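Local coordinates for peptidase S8 and S53, subtilisin, kexin, sedolisin (Mycobacterium smegmatis, PDB 4KG7), which probably acts as a subtilisin-like serine endopeptidase, the mycosin protease MycP3 linked to the ESX-3 type VII secretion system, at residues Thr106-Leu111 with Thr318-Ala323; Ala70-Gly75 with Ile176-Val181; Val209-Ala214 with Leu260-Val265; Gly287-Ser292 with Leu312-Gly317; Gly123-Ala128 with Ala329-Ser334. All blocks are in the same frame, centred on the assembly; numbering follows the deposited sequence. Where two conformers were deposited one is given.

Interaction 1 (Thr106-Leu111 with Thr318-Ala323); sequences TSVAGL and TSYAAA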
# COMPACT_ATOMS: atom_id res chain seq x y z
N THR A 106 -1.22 -7.37 -8.53
CA THR A 106 -1.36 -6.92 -9.91
C THR A 106 -2.20 -5.66 -10.03
O THR A 106 -1.85 -4.73 -10.77
CB THR A 106 -1.85 -8.06 -10.83
OG1 THR A 106 -1.00 -9.21 -10.70
CG2 THR A 106 -1.85 -7.61 -12.29
N SER A 107 -3.31 -5.62 -9.31
CA SER A 107 -4.19 -4.44 -9.31
C SER A 107 -3.44 -3.25 -8.73
O SER A 107 -3.48 -2.13 -9.26
CB SER A 107 -5.44 -4.70 -8.48
OG SER A 107 -6.27 -5.72 -9.01
N VAL A 108 -2.70 -3.49 -7.67
CA VAL A 108 -1.91 -2.43 -7.03
C VAL A 108 -0.82 -1.91 -7.99
O VAL A 108 -0.69 -0.71 -8.22
CB VAL A 108 -1.33 -2.97 -5.71
CG1 VAL A 108 -0.18 -2.12 -5.21
CG2 VAL A 108 -2.41 -3.09 -4.64
N ALA A 109 -0.06 -2.83 -8.58
CA ALA A 109 0.99 -2.47 -9.53
C ALA A 109 0.41 -1.66 -10.70
O ALA A 109 1.00 -0.69 -11.17
CB ALA A 109 1.67 -3.75 -10.03
N GLY A 110 -0.75 -2.08 -11.19
CA GLY A 110 -1.37 -1.39 -12.29
C GLY A 110 -1.69 0.06 -11.99
O GLY A 110 -1.48 0.96 -12.82
N LEU A 111 -2.20 0.33 -10.79
CA LEU A 111 -2.51 1.70 -10.42
C LEU A 111 -1.26 2.56 -10.36
O LEU A 111 -1.29 3.74 -10.68
CB LEU A 111 -3.26 1.77 -9.09
CG LEU A 111 -4.69 1.24 -9.11
CD1 LEU A 111 -5.23 1.33 -7.69
CD2 LEU A 111 -5.57 2.00 -10.07
N THR A 318 -8.41 0.50 1.09
CA THR A 318 -7.26 1.36 1.32
C THR A 318 -6.04 0.86 0.57
O THR A 318 -5.11 1.63 0.36
CB THR A 318 -6.96 1.55 2.83
OG1 THR A 318 -6.79 0.28 3.49
CG2 THR A 318 -8.06 2.38 3.51
N SER A 319 -6.02 -0.43 0.21
CA SER A 319 -4.89 -0.94 -0.57
C SER A 319 -4.72 -0.12 -1.87
O SER A 319 -3.59 0.21 -2.26
CB SER A 319 -5.15 -2.40 -0.88
OG SER A 319 -6.42 -2.53 -1.49
N TYR A 320 -5.80 0.21 -2.51
CA TYR A 320 -5.77 0.93 -3.78
C TYR A 320 -5.43 2.39 -3.59
O TYR A 320 -4.75 2.98 -4.42
CB TYR A 320 -7.09 0.72 -4.54
CG TYR A 320 -7.43 -0.76 -4.65
CD1 TYR A 320 -6.59 -1.62 -5.34
CD2 TYR A 320 -8.55 -1.30 -4.02
CE1 TYR A 320 -6.83 -2.98 -5.40
CE2 TYR A 320 -8.80 -2.67 -4.09
CZ TYR A 320 -7.94 -3.50 -4.78
OH TYR A 320 -8.21 -4.85 -4.82
N ALA A 321 -5.90 2.98 -2.49
CA ALA A 321 -5.58 4.35 -2.11
C ALA A 321 -4.06 4.47 -1.93
O ALA A 321 -3.43 5.41 -2.42
CB ALA A 321 -6.31 4.70 -0.81
N ALA A 322 -3.47 3.54 -1.19
CA ALA A 322 -2.01 3.54 -1.00
C ALA A 322 -1.28 3.50 -2.33
O ALA A 322 -0.32 4.22 -2.56
CB ALA A 322 -1.58 2.37 -0.12
N ALA A 323 -1.77 2.64 -3.23
CA ALA A 323 -1.13 2.50 -4.53
C ALA A 323 -1.11 3.83 -5.26
O ALA A 323 -0.09 4.23 -5.82
CB ALA A 323 -1.84 1.45 -5.34
O HOH W 1 -7.29 -6.88 -6.52
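S107 OG is held by two partners: the carbonyl oxygen of G103, to which it is hydrogen-bonded, and a water 2.9 Å from OG. The same water lies 2.8 Å from Y320 OH, in the plane of the tyrosine ring, and so bridges helix 104-113 to helix 318-335. The two segments share no direct hydrogen bond. A chi1 of -64° sets OG of S107 beside its own backbone N, where it meets both G103 O and the water. The CB of S107 rests against the ring, 3.8 Å from Y320 CE1.

The remaining contact is apolar. One methyl of L111, CD1, comes 3.7 Å from Y320 CB and sits equally near the carbonyl oxygen of that residue. The leucine and tyrosine side chains cross at a slant, and CD1 approaches the ring obliquely, as do S107 CB and the more distant V108 CG2. Elsewhere in the interface the methyl of A323 is lodged between two side chains of the facing helix, with its CB 3.9 Å from V108 CG1 and 4.0 Å from L111 CB. The small side chain is consistent with the close backbones: the CA atoms of V108 and A323 are 5.6 Å apart, and the segment axes approach to 8.9 Å while crossing at -31°.

These are the two helices that, as in other subtilases, carry the predicted charge-relay histidine and serine, H104 and S319, at or near their N-termini. The chemistry, buried carbon contacts plus one water bridge, is consistent with a fixed spacing between these helix starts.

Interaction 2 (Ala70-Gly75 with Ile176-Val181); sequences AVIDTG and INISLV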
# COMPACT_ATOMS: atom_id res chain seq x y z
N ALA A 70 8.87 -0.33 -5.25
CA ALA A 70 8.70 -1.72 -4.83
C ALA A 70 7.26 -1.96 -4.41
O ALA A 70 6.71 -1.18 -3.65
CB ALA A 70 9.62 -2.05 -3.66
N VAL A 71 6.68 -3.06 -4.89
CA VAL A 71 5.32 -3.48 -4.56
C VAL A 71 5.48 -4.72 -3.69
O VAL A 71 5.83 -5.80 -4.18
CB VAL A 71 4.54 -3.75 -5.87
CG1 VAL A 71 3.15 -4.30 -5.56
CG2 VAL A 71 4.45 -2.49 -6.69
N ILE A 72 5.30 -4.53 -2.38
CA ILE A 72 5.38 -5.59 -1.39
C ILE A 72 3.97 -6.08 -1.23
O ILE A 72 3.16 -5.40 -0.65
CB ILE A 72 6.01 -5.07 -0.09
CG1 ILE A 72 7.43 -4.55 -0.37
CG2 ILE A 72 5.97 -6.14 0.97
CD1 ILE A 72 8.15 -4.09 0.88
N ASP A 73 3.63 -7.23 -1.82
CA ASP A 73 2.22 -7.58 -1.99
C ASP A 73 2.09 -9.07 -2.28
O ASP A 73 2.89 -9.87 -1.82
CB ASP A 73 1.62 -6.70 -3.09
CG ASP A 73 0.16 -6.37 -2.86
OD1 ASP A 73 -0.65 -7.29 -2.99
OD2 ASP A 73 -0.20 -5.19 -2.58
N THR A 74 1.03 -9.44 -3.00
CA THR A 74 0.74 -10.84 -3.32
C THR A 74 1.42 -11.31 -4.64
O THR A 74 1.02 -12.33 -5.20
CB THR A 74 -0.77 -11.09 -3.47
OG1 THR A 74 -1.27 -10.43 -4.64
CG2 THR A 74 -1.58 -10.63 -2.23
N GLY A 75 2.44 -10.59 -5.12
CA GLY A 75 3.01 -10.86 -6.43
C GLY A 75 2.34 -10.00 -7.48
O GLY A 75 1.22 -9.47 -7.27
N ILE A 176 8.37 2.59 -1.57
CA ILE A 176 8.05 1.22 -1.20
C ILE A 176 6.57 1.22 -0.81
O ILE A 176 6.16 1.89 0.15
CB ILE A 176 8.92 0.77 -0.01
CG1 ILE A 176 10.38 0.68 -0.43
CG2 ILE A 176 8.45 -0.59 0.51
CD1 ILE A 176 11.38 0.45 0.71
N ASN A 177 5.78 0.46 -1.55
CA ASN A 177 4.33 0.38 -1.39
C ASN A 177 3.92 -0.87 -0.64
O ASN A 177 4.27 -1.99 -1.05
CB ASN A 177 3.65 0.41 -2.77
CG ASN A 177 2.15 0.49 -2.64
OD1 ASN A 177 1.57 1.57 -2.55
ND2 ASN A 177 1.51 -0.65 -2.60
N ILE A 178 3.16 -0.67 0.44
CA ILE A 178 2.69 -1.75 1.29
C ILE A 178 1.17 -1.63 1.39
O ILE A 178 0.63 -1.00 2.29
CB ILE A 178 3.37 -1.72 2.67
CG1 ILE A 178 4.90 -1.64 2.56
CG2 ILE A 178 2.95 -2.91 3.53
CD1 ILE A 178 5.63 -1.33 3.84
N SER A 179 0.48 -2.24 0.42
CA SER A 179 -0.97 -2.16 0.36
C SER A 179 -1.70 -3.19 1.22
O SER A 179 -2.92 -3.04 1.47
CB SER A 179 -1.45 -2.25 -1.08
OG SER A 179 -1.22 -1.05 -1.78
N LEU A 180 -1.00 -4.23 1.64
CA LEU A 180 -1.53 -5.20 2.59
C LEU A 180 -1.46 -4.65 4.01
O LEU A 180 -0.56 -3.86 4.33
CB LEU A 180 -0.78 -6.52 2.49
CG LEU A 180 -0.78 -7.23 1.11
CD1 LEU A 180 0.11 -8.47 1.11
CD2 LEU A 180 -2.21 -7.50 0.71
N VAL A 181 -2.40 -5.08 4.84
CA VAL A 181 -2.55 -4.59 6.21
C VAL A 181 -2.69 -5.78 7.15
O VAL A 181 -3.43 -6.74 6.85
CB VAL A 181 -3.85 -3.76 6.35
CG1 VAL A 181 -4.10 -3.29 7.77
CG2 VAL A 181 -3.82 -2.58 5.40
O HOH W 2 1.70 -3.45 -1.89
O HOH W 3 1.60 -5.05 1.38
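I72 and I176 interlock on neighbouring parallel strands in the central sheet of the subtilisin fold. Their side chains cross at a slant, and the CD1 end of I72 presses to 3.5 Å from I176 CG2. I72 reaches that far because CG1 lies beside its backbone N (chi1 -61°) and the chain runs on extended to CD1. A70 and I178 point to the same side of the sheet; helix 150-170 covers this face, L161 and V165 meeting I72 and A168 meeting A70 and I176. V71 and N177 point to the opposite side, toward helix 104-113, where V108 touches N177.

Two backbone bonds zip the strands at their start: N177 N donates to A70 O at 2.8 Å, and I72 N to N177 O at 3.0 Å. Beyond them the chains splay. CA-CA separation grows from 4.7 Å at A70 and I176 to 6.4 Å at D73 and L180, and two waters fill the wedge. One accepts from L180 N and donates to I72 O at 2.6 Å. The other accepts from S179 N and lies within hydrogen-bonding reach of I72 O and D73 OD2, with more acceptors near it than it has protons to give.

L180 is the bump that closes the splayed end. Its CD1 packs 3.9 Å from D73 CA, and its CG and CD2 cross the carboxylate of this residue, the predicted charge-relay aspartate, at a slant, nearest to OD1. D73 OD1 is hydrogen-bonded to H104 ND1, and it also receives the backbone N-H of T74 on its anti lone pair, with T74 N 2.7 Å from D73 OD1.

Interaction 3 (Val209-Ala214 with Leu260-Val265); sequences VIVAAA and LSVGAV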
# COMPACT_ATOMS: atom_id res chain seq x y z
N VAL A 209 10.65 6.55 0.37
CA VAL A 209 9.31 6.90 0.80
C VAL A 209 8.50 5.61 0.93
O VAL A 209 8.29 4.90 -0.06
CB VAL A 209 8.63 7.84 -0.21
CG1 VAL A 209 7.18 8.08 0.19
CG2 VAL A 209 9.36 9.16 -0.26
N ILE A 210 8.03 5.33 2.14
CA ILE A 210 7.28 4.11 2.41
C ILE A 210 5.82 4.50 2.59
O ILE A 210 5.49 5.36 3.41
CB ILE A 210 7.78 3.38 3.67
CG1 ILE A 210 9.30 3.11 3.64
CG2 ILE A 210 7.00 2.09 3.90
CD1 ILE A 210 9.83 2.63 4.97
N VAL A 211 4.98 3.88 1.81
CA VAL A 211 3.55 4.16 1.77
C VAL A 211 2.81 2.89 2.13
O VAL A 211 3.06 1.84 1.55
CB VAL A 211 3.12 4.62 0.33
CG1 VAL A 211 1.64 4.94 0.25
CG2 VAL A 211 3.93 5.81 -0.11
N ALA A 212 1.86 3.01 3.07
CA ALA A 212 1.10 1.86 3.57
C ALA A 212 -0.39 2.15 3.59
O ALA A 212 -0.81 3.24 3.96
CB ALA A 212 1.58 1.48 4.98
N ALA A 213 -1.21 1.17 3.23
CA ALA A 213 -2.64 1.28 3.39
C ALA A 213 -3.02 1.38 4.86
O ALA A 213 -2.48 0.66 5.68
CB ALA A 213 -3.31 0.05 2.77
N ALA A 214 -3.99 2.25 5.21
CA ALA A 214 -4.37 2.43 6.62
C ALA A 214 -5.15 1.25 7.18
O ALA A 214 -5.15 1.03 8.39
CB ALA A 214 -5.19 3.69 6.78
N LEU A 260 4.04 6.57 5.54
CA LEU A 260 2.94 7.45 5.20
C LEU A 260 1.74 6.53 5.06
O LEU A 260 1.66 5.73 4.12
CB LEU A 260 3.19 8.20 3.88
CG LEU A 260 2.06 9.10 3.37
CD1 LEU A 260 1.59 10.11 4.43
CD2 LEU A 260 2.57 9.80 2.11
N SER A 261 0.82 6.66 6.02
CA SER A 261 -0.39 5.84 6.09
C SER A 261 -1.55 6.50 5.35
O SER A 261 -1.85 7.67 5.58
CB SER A 261 -0.74 5.57 7.56
OG SER A 261 -1.99 4.91 7.70
N VAL A 262 -2.17 5.73 4.45
CA VAL A 262 -3.10 6.23 3.48
C VAL A 262 -4.51 5.70 3.69
O VAL A 262 -4.74 4.49 3.57
CB VAL A 262 -2.64 5.84 2.06
CG1 VAL A 262 -3.54 6.44 1.01
CG2 VAL A 262 -1.22 6.27 1.81
N GLY A 263 -5.43 6.62 3.97
CA GLY A 263 -6.86 6.29 4.02
C GLY A 263 -7.51 6.37 2.66
O GLY A 263 -6.92 6.85 1.71
N ALA A 264 -8.75 5.86 2.55
CA ALA A 264 -9.52 5.83 1.31
C ALA A 264 -10.59 6.93 1.30
O ALA A 264 -11.22 7.20 2.32
CB ALA A 264 -10.18 4.49 1.13
N VAL A 265 -10.73 7.58 0.15
CA VAL A 265 -11.84 8.48 -0.10
C VAL A 265 -12.69 8.01 -1.27
O VAL A 265 -12.24 7.25 -2.15
CB VAL A 265 -11.39 9.94 -0.33
CG1 VAL A 265 -10.84 10.56 0.95
CG2 VAL A 265 -10.38 10.02 -1.48
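First torsions close to fully anti bring V211 and V262 together. In V211, chi1 of -179° sets CG1 opposite the backbone N; in V262, chi1 of -176° puts CG1 there instead and leaves CG2 beside the N. V211 CG1 and V262 CG2 consequently meet at 3.5 Å, the two side chains crossing on a diagonal between adjacent parallel strands of the central subtilisin-fold sheet.

The pairing itself is two residues offset from that diagonal: V211 is matched with L260, their CA atoms 4.8 Å apart, and A212 with S261. Four backbone bonds follow one another along the strands. L260 N donates to I210 O at 2.8 Å, A212 N to L260 O at 2.9 Å, and V262 N to A212 O at 2.9 Å. Helix 318-335 packs over the valines, S326 touching V211, and A321 and V325 touching V262. L260 instead meets T349 of helix 341-350.

At the C-terminal end A213 turns its methyl away from the partner strand, and the A213-V262 pair diverges. A214 swings back toward it. Its CB lies 3.5 Å from S261 OG, an oxygen whose polar partner is S253 OG. The fourth bond, from A214 N to V262 O at 2.9 Å, is off-axis: the donor sits 45° out of the carbonyl plane, off the lone pairs, and A214 CB is crowded to 3.3 Å from the same V262 O.

Interaction 4 (Gly287-Ser292 with Leu312-Gly317); sequences GENIVS and LVPLTG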
# COMPACT_ATOMS: atom_id res chain seq x y z
N GLY A 287 -10.32 5.11 -3.15
CA GLY A 287 -10.34 3.69 -2.77
C GLY A 287 -11.60 2.92 -3.15
O GLY A 287 -11.76 1.78 -2.73
N GLU A 288 -12.43 3.46 -4.04
CA GLU A 288 -13.72 2.85 -4.40
C GLU A 288 -13.85 2.65 -5.90
O GLU A 288 -13.40 3.46 -6.68
CB GLU A 288 -14.89 3.70 -3.90
CG GLU A 288 -14.89 3.88 -2.40
CD GLU A 288 -16.05 4.68 -1.89
OE1 GLU A 288 -17.11 4.80 -2.58
OE2 GLU A 288 -15.89 5.23 -0.77
N ASN A 289 -14.53 1.57 -6.31
CA ASN A 289 -14.80 1.30 -7.74
C ASN A 289 -13.52 1.33 -8.57
O ASN A 289 -13.48 1.92 -9.66
CB ASN A 289 -15.81 2.28 -8.30
CG ASN A 289 -17.11 2.29 -7.50
OD1 ASN A 289 -17.75 1.26 -7.38
ND2 ASN A 289 -17.42 3.43 -6.86
N ILE A 290 -12.51 0.66 -8.06
CA ILE A 290 -11.21 0.70 -8.68
C ILE A 290 -11.20 -0.12 -9.98
O ILE A 290 -11.81 -1.20 -10.04
CB ILE A 290 -10.16 0.17 -7.67
CG1 ILE A 290 -10.07 1.09 -6.43
CG2 ILE A 290 -8.85 -0.14 -8.36
CD1 ILE A 290 -9.53 2.45 -6.70
N VAL A 291 -10.54 0.41 -11.01
CA VAL A 291 -10.25 -0.29 -12.27
C VAL A 291 -8.74 -0.34 -12.42
O VAL A 291 -8.06 0.68 -12.30
CB VAL A 291 -10.83 0.45 -13.47
CG1 VAL A 291 -10.43 -0.23 -14.76
CG2 VAL A 291 -12.35 0.57 -13.33
N SER A 292 -8.21 -1.54 -12.66
CA SER A 292 -6.79 -1.68 -12.87
C SER A 292 -6.49 -2.88 -13.76
O SER A 292 -7.32 -3.30 -14.56
CB SER A 292 -6.10 -1.75 -11.50
OG SER A 292 -4.70 -1.71 -11.64
N LEU A 312 -19.55 -11.38 -8.17
CA LEU A 312 -18.51 -10.37 -8.32
C LEU A 312 -18.88 -9.10 -7.57
O LEU A 312 -20.05 -8.72 -7.52
CB LEU A 312 -18.26 -10.06 -9.78
CG LEU A 312 -17.56 -11.15 -10.59
CD1 LEU A 312 -17.46 -10.70 -12.04
CD2 LEU A 312 -16.17 -11.42 -10.02
N VAL A 313 -17.87 -8.47 -6.99
CA VAL A 313 -18.02 -7.22 -6.27
C VAL A 313 -16.91 -6.29 -6.71
O VAL A 313 -15.83 -6.75 -7.13
CB VAL A 313 -17.99 -7.42 -4.74
CG1 VAL A 313 -19.16 -8.28 -4.30
CG2 VAL A 313 -16.65 -8.01 -4.31
N PRO A 314 -17.14 -4.97 -6.61
CA PRO A 314 -16.10 -4.02 -7.06
C PRO A 314 -14.84 -4.11 -6.21
O PRO A 314 -14.85 -4.64 -5.08
CB PRO A 314 -16.78 -2.65 -6.91
CG PRO A 314 -18.23 -2.93 -6.92
CD PRO A 314 -18.39 -4.27 -6.27
N LEU A 315 -13.76 -3.63 -6.79
CA LEU A 315 -12.50 -3.51 -6.07
C LEU A 315 -12.57 -2.26 -5.21
O LEU A 315 -12.69 -1.16 -5.72
CB LEU A 315 -11.33 -3.44 -7.04
CG LEU A 315 -11.20 -4.60 -8.02
CD1 LEU A 315 -9.99 -4.44 -8.95
CD2 LEU A 315 -11.09 -5.93 -7.30
N THR A 316 -12.49 -2.45 -3.90
CA THR A 316 -12.51 -1.32 -2.97
C THR A 316 -11.52 -1.58 -1.86
O THR A 316 -11.34 -2.73 -1.44
CB THR A 316 -13.87 -1.06 -2.31
OG1 THR A 316 -14.14 -2.07 -1.29
CG2 THR A 316 -14.93 -0.99 -3.36
N GLY A 317 -10.91 -0.51 -1.38
CA GLY A 317 -10.07 -0.62 -0.20
C GLY A 317 -8.95 0.38 -0.12
O GLY A 317 -8.55 1.01 -1.10
O HOH W 4 -14.26 -1.85 -9.13
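The approach to the GTSxA serine motif of subtilases, which begins at G317, is tied here to the loop that follows the edge strand 281-286 of the central sheet. G317 is the N-cap residue of helix 318-335. Its backbone N donates to G287 O at 2.8 Å, in the carbonyl plane, and T316 CA adds a CH contact of 3.2 Å to the same oxygen. The backbone of G317, at phi 152° and psi 164°, adopts a conformation that residues with side chains avoid; the helix bearing S319, the predicted charge-relay serine, starts directly after it.

A second link lies farther along. I290 N donates to L315 O at 3.0 Å, again in the carbonyl plane. The complementary exchange, L315 N to I290 O, is made through a water that accepts from L315 N and gives a proton to I290 O at 2.7 Å. The two residues also meet through carbon, CB to CB at 3.8 Å. From there both side chains run on to Y320; I290 also touches L111, and L315 touches S107.

On the solvent side the contact is looser. In T316, chi1 of 75° turns OG1 between the backbone N and carbonyl carbon and leaves CG2 beside the N, 3.9 Å from N289 N. Beyond it the side chains of N289 and P314 lie alongside each other and point the same way, with N289 OD1 4.1 Å from P314 CB.

Interaction 5 (Gly123-Ala128 with Ala329-Ser334); sequences GVAPEA and AALVRS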
# COMPACT_ATOMS: atom_id res chain seq x y z
N GLY A 123 -1.66 3.83 -15.39
CA GLY A 123 -1.04 4.02 -14.10
C GLY A 123 -0.73 5.48 -13.83
O GLY A 123 -0.67 6.31 -14.76
N VAL A 124 -0.52 5.82 -12.56
CA VAL A 124 -0.13 7.19 -12.18
C VAL A 124 1.22 7.58 -12.78
O VAL A 124 1.45 8.72 -13.21
CB VAL A 124 -0.08 7.33 -10.65
CG1 VAL A 124 0.43 8.71 -10.23
CG2 VAL A 124 -1.45 7.09 -10.05
N ALA A 125 2.15 6.64 -12.71
CA ALA A 125 3.55 6.86 -13.04
C ALA A 125 4.03 5.80 -14.04
O ALA A 125 4.87 4.96 -13.72
CB ALA A 125 4.38 6.79 -11.75
N PRO A 126 3.55 5.88 -15.30
CA PRO A 126 3.79 4.77 -16.22
C PRO A 126 5.25 4.66 -16.65
O PRO A 126 5.65 3.62 -17.19
CB PRO A 126 2.88 5.08 -17.41
CG PRO A 126 2.47 6.49 -17.25
CD PRO A 126 2.65 6.90 -15.84
N GLU A 127 6.05 5.70 -16.44
CA GLU A 127 7.47 5.62 -16.78
C GLU A 127 8.33 5.13 -15.60
O GLU A 127 9.55 4.94 -15.75
CB GLU A 127 7.98 6.95 -17.33
CG GLU A 127 7.38 7.26 -18.69
CD GLU A 127 7.92 8.54 -19.30
OE1 GLU A 127 8.99 8.98 -18.88
OE2 GLU A 127 7.29 9.08 -20.21
N ALA A 128 7.72 4.91 -14.45
CA ALA A 128 8.42 4.29 -13.33
C ALA A 128 8.62 2.80 -13.58
O ALA A 128 7.95 2.20 -14.40
CB ALA A 128 7.66 4.53 -12.04
N ALA A 329 3.93 9.76 -5.33
CA ALA A 329 5.28 9.91 -4.79
C ALA A 329 6.33 9.71 -5.88
O ALA A 329 7.29 10.45 -5.94
CB ALA A 329 5.53 8.96 -3.62
N ALA A 330 6.15 8.71 -6.75
CA ALA A 330 7.10 8.49 -7.85
C ALA A 330 7.11 9.70 -8.79
O ALA A 330 8.18 10.10 -9.26
CB ALA A 330 6.76 7.21 -8.64
N LEU A 331 5.94 10.28 -9.08
CA LEU A 331 5.91 11.50 -9.90
C LEU A 331 6.76 12.59 -9.26
O LEU A 331 7.56 13.28 -9.92
CB LEU A 331 4.49 12.01 -10.10
CG LEU A 331 3.56 11.11 -10.90
CD1 LEU A 331 2.25 11.85 -11.21
CD2 LEU A 331 4.19 10.52 -12.16
N VAL A 332 6.56 12.79 -7.97
CA VAL A 332 7.21 13.87 -7.23
C VAL A 332 8.72 13.63 -7.19
O VAL A 332 9.50 14.55 -7.39
CB VAL A 332 6.61 14.03 -5.81
CG1 VAL A 332 7.47 14.95 -4.95
CG2 VAL A 332 5.19 14.58 -5.91
N ARG A 333 9.14 12.40 -6.91
CA ARG A 333 10.58 12.12 -6.85
C ARG A 333 11.26 12.23 -8.20
O ARG A 333 12.45 12.58 -8.24
CB ARG A 333 10.87 10.76 -6.22
CG ARG A 333 10.27 10.58 -4.84
CD ARG A 333 11.11 9.64 -4.01
NE ARG A 333 12.25 10.34 -3.43
CZ ARG A 333 13.01 9.83 -2.46
NH1 ARG A 333 12.85 8.58 -2.06
NH2 ARG A 333 13.98 10.55 -1.94
N SER A 334 10.55 11.96 -9.29
CA SER A 334 11.11 12.13 -10.61
C SER A 334 11.29 13.62 -10.93
O SER A 334 12.32 14.01 -11.47
CB SER A 334 10.22 11.48 -11.67
OG SER A 334 10.71 11.65 -12.98
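V124 and L331 make the main apolar contact, their side chains crossing so that V124 CG1 lies 3.8 Å from L331 CD1. L331 has CG beside its backbone N (chi1 -65°) and CD1 extended beyond it (chi2 -171°), which carries the forked end from the flank of helix 318-335 onto the loop. The second methyl, CD2, packs 3.8 Å from A125 CB. Methyl-to-methyl contacts complete this group: A125 CB is 3.9 Å from A330 CB, and A128 CB touches that same A330 CB more loosely, at 4.4 Å.

Carbon also meets a polar atom. L331 CD2 comes 3.4 Å from V124 O, a buried carbonyl that is hydrogen-bonded to W59 NE1. The leucine methyl thus covers an oxygen whose polar demand is met by W59.

Hydrogen bonds shape each partner separately, and none links the two segments. On the loop side A128 N donates to A125 O at 2.9 Å, closing a type I turn that brings the methyls of A125 and A128 round to A330.

The loop joins helix 104-113 to strand 129-134 and remains tied to the helix by backbone bonds of V124 with L111 and A125 with I112. Helix 55-59 lies against the same junction, L55 touching V124 and A58 touching L331. On other sides helix 318-335 packs on helix 341-350, with V332 against V344, and R333 makes a salt bridge with D207.

How the interactions relate
Interactions 2 and 3 belong to one parallel sheet, in which strands 175-178 and 209-213 are neighbours: I178 N lies 2.7 Å from V211 O. Interaction 1 packs on this sheet, with S319 O 2.7 Å from S179 OG and A321 CB 3.4 Å from G263 O. Together interactions 1 and 2 hold S319 and D73 of the predicted charge relay, which H104 connects. Interaction 4 leads directly into the serine helix and meets interaction 1 again through S107 O and S292 OG, 2.7 Å apart. Interaction 5 uses the far part of that helix; its centre lies about 14 Å from that of interaction 1, and it is away from the catalytic residues.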